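Local structure of caprin-2 (Danio rerio, 4OUS) at residues I70-N75 / A98-F103. The protein takes part in canonical Wnt signalling, probably in part through its C1q domain, a calcium-bound beta sandwich that assembles as a trimer. The protein carries 1 engineered substitution. Sequence-based numbering, arbitrary orientation.
Sequences INLMRN and AVLQLF
The guanidinium of R74 is the flat group here, and two waters sit at its NE, displaced to opposite sides of its plane. The carbon chain of R74 does the direct touching, with CG 3.7 Å from L102 CD2. The two side chains run past each other in opposite directions. NH2 is salt-bridged to E77.

The contact joins the two sheets of the C1q/TNF-type jelly-roll sandwich. The segments run nearly parallel, at 14°, with axes 10.3 Å apart. No direct hydrogen bond links them, as expected for strands of facing sheets.

Further inside, L72 carries the apolar part. Its CG is anti to the backbone N (chi1 178°), which brings CD2 against A98 and L100. CD2 meets A98 CB at 3.7 Å and lies 4.3 Å from L100 CD1. F57, V80, V108 and L110 also pack on L72, while L102 is buried against Y53 and F55. The V99 side chain points away from 70-75; its backbone N and O bond S9 OG and T32 OG1 of a second subunit.

The waters bridge the partly exposed end of the interface. The one N-H of R74 NE is shared between them, and both donate to Q101 O, each 2.8 Å from that carbonyl oxygen.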
loop_
_atom_site.group_PDB
_atom_site.type_symbol
_atom_site.label_atom_id
_atom_site.label_comp_id
_atom_site.label_asym_id
_atom_site.label_seq_id
_atom_site.Cartn_x
_atom_site.Cartn_y
_atom_site.Cartn_z
ATOM N N ILE A 70 -14.827 0.954 -0.042
ATOM C CA ILE A 70 -14.335 0.980 -1.413
ATOM C C ILE A 70 -14.195 -0.444 -1.927
ATOM O O ILE A 70 -13.686 -1.309 -1.206
ATOM C CB ILE A 70 -12.948 1.664 -1.505
ATOM C CG1 ILE A 70 -12.967 3.077 -0.920
ATOM C CG2 ILE A 70 -12.432 1.670 -2.933
ATOM C CD1 ILE A 70 -13.801 4.055 -1.704
ATOM N N ASN A 71 -14.617 -0.690 -3.167
ATOM C CA ASN A 71 -14.342 -1.962 -3.831
ATOM C C ASN A 71 -13.448 -1.749 -5.043
ATOM O O ASN A 71 -13.721 -0.867 -5.867
ATOM C CB ASN A 71 -15.619 -2.657 -4.320
ATOM C CG ASN A 71 -16.708 -2.716 -3.275
ATOM O OD1 ASN A 71 -17.759 -2.081 -3.430
ATOM N ND2 ASN A 71 -16.487 -3.497 -2.222
ATOM N N LEU A 72 -12.421 -2.582 -5.187
ATOM C CA LEU A 72 -11.702 -2.699 -6.449
ATOM C C LEU A 72 -12.461 -3.701 -7.312
ATOM O O LEU A 72 -12.610 -4.866 -6.932
ATOM C CB LEU A 72 -10.263 -3.158 -6.234
ATOM C CG LEU A 72 -9.435 -3.351 -7.508
ATOM C CD1 LEU A 72 -9.047 -2.029 -8.143
ATOM C CD2 LEU A 72 -8.198 -4.221 -7.244
ATOM N N MET A 73 -12.968 -3.222 -8.438
ATOM C CA MET A 73 -13.806 -3.987 -9.348
ATOM C C MET A 73 -13.022 -4.446 -10.556
ATOM O O MET A 73 -12.196 -3.696 -11.084
ATOM C CB MET A 73 -14.981 -3.137 -9.831
ATOM C CG MET A 73 -15.769 -2.443 -8.734
ATOM S SD MET A 73 -16.669 -3.589 -7.658
ATOM C CE MET A 73 -17.829 -4.297 -8.821
ATOM N N ARG A 74 -13.298 -5.661 -11.015
ATOM C CA ARG A 74 -12.875 -6.080 -12.342
ATOM C C ARG A 74 -14.153 -6.448 -13.082
ATOM O O ARG A 74 -14.864 -7.382 -12.693
ATOM C CB ARG A 74 -11.889 -7.250 -12.290
ATOM C CG ARG A 74 -11.307 -7.630 -13.644
ATOM C CD ARG A 74 -12.136 -8.683 -14.368
ATOM N NE ARG A 74 -11.959 -10.022 -13.814
ATOM C CZ ARG A 74 -12.875 -10.691 -13.124
ATOM N NH1 ARG A 74 -12.593 -11.915 -12.696
ATOM N NH2 ARG A 74 -14.059 -10.155 -12.854
ATOM N N ASN A 75 -14.444 -5.689 -14.133
ATOM C CA ASN A 75 -15.743 -5.730 -14.802
ATOM C C ASN A 75 -16.833 -5.507 -13.741
ATOM O O ASN A 75 -16.861 -4.429 -13.147
ATOM C CB ASN A 75 -15.893 -7.018 -15.617
ATOM C CG ASN A 75 -14.851 -7.097 -16.727
ATOM O OD1 ASN A 75 -14.361 -6.066 -17.196
ATOM N ND2 ASN A 75 -14.501 -8.308 -17.140
ATOM N N ALA A 98 -4.029 -5.352 -5.258
ATOM C CA ALA A 98 -4.259 -6.681 -5.810
ATOM C C ALA A 98 -3.302 -6.938 -6.958
ATOM O O ALA A 98 -2.847 -6.003 -7.617
ATOM C CB ALA A 98 -5.698 -6.838 -6.287
ATOM N N VAL A 99 -2.990 -8.210 -7.186
ATOM C CA VAL A 99 -2.352 -8.625 -8.428
ATOM C C VAL A 99 -3.360 -9.492 -9.163
ATOM O O VAL A 99 -3.762 -10.544 -8.660
ATOM C CB VAL A 99 -1.042 -9.403 -8.214
ATOM C CG1 VAL A 99 -0.353 -9.641 -9.556
ATOM C CG2 VAL A 99 -0.130 -8.655 -7.259
ATOM N N LEU A 100 -3.781 -9.035 -10.339
ATOM C CA LEU A 100 -4.870 -9.668 -11.069
ATOM C C LEU A 100 -4.445 -10.137 -12.441
ATOM O O LEU A 100 -3.702 -9.451 -13.143
ATOM C CB LEU A 100 -6.038 -8.702 -11.240
ATOM C CG LEU A 100 -6.647 -8.092 -9.980
ATOM C CD1 LEU A 100 -7.760 -7.137 -10.371
ATOM C CD2 LEU A 100 -7.160 -9.168 -9.034
ATOM N N GLN A 101 -4.956 -11.303 -12.827
ATOM C CA GLN A 101 -4.856 -11.791 -14.189
ATOM C C GLN A 101 -5.975 -11.162 -15.001
ATOM O O GLN A 101 -7.149 -11.430 -14.745
ATOM C CB GLN A 101 -4.965 -13.316 -14.222
ATOM C CG GLN A 101 -4.936 -13.912 -15.615
ATOM C CD GLN A 101 -3.583 -13.763 -16.274
ATOM O OE1 GLN A 101 -2.552 -14.074 -15.678
ATOM N NE2 GLN A 101 -3.577 -13.276 -17.509
ATOM N N LEU A 102 -5.619 -10.331 -15.974
ATOM C CA LEU A 102 -6.610 -9.661 -16.806
ATOM C C LEU A 102 -6.558 -10.178 -18.231
ATOM O O LEU A 102 -5.516 -10.632 -18.703
ATOM C CB LEU A 102 -6.392 -8.150 -16.815
ATOM C CG LEU A 102 -6.433 -7.428 -15.470
ATOM C CD1 LEU A 102 -6.207 -5.945 -15.693
ATOM C CD2 LEU A 102 -7.744 -7.673 -14.748
ATOM N N PHE A 103 -7.696 -10.088 -18.907
ATOM C CA PHE A 103 -7.781 -10.350 -20.334
ATOM C C PHE A 103 -7.997 -9.044 -21.055
ATOM O O PHE A 103 -8.609 -8.128 -20.504
ATOM C CB PHE A 103 -8.913 -11.319 -20.639
ATOM C CG PHE A 103 -8.687 -12.680 -20.083
ATOM C CD1 PHE A 103 -8.115 -13.668 -20.866
ATOM C CD2 PHE A 103 -9.025 -12.974 -18.772
ATOM C CE1 PHE A 103 -7.893 -14.931 -20.356
ATOM C CE2 PHE A 103 -8.808 -14.236 -18.256
ATOM C CZ PHE A 103 -8.239 -15.216 -19.050
HETATM O O HOH W 1 -9.173 -10.891 -12.949
HETATM O O HOH W 2 -9.836 -10.961 -15.571
#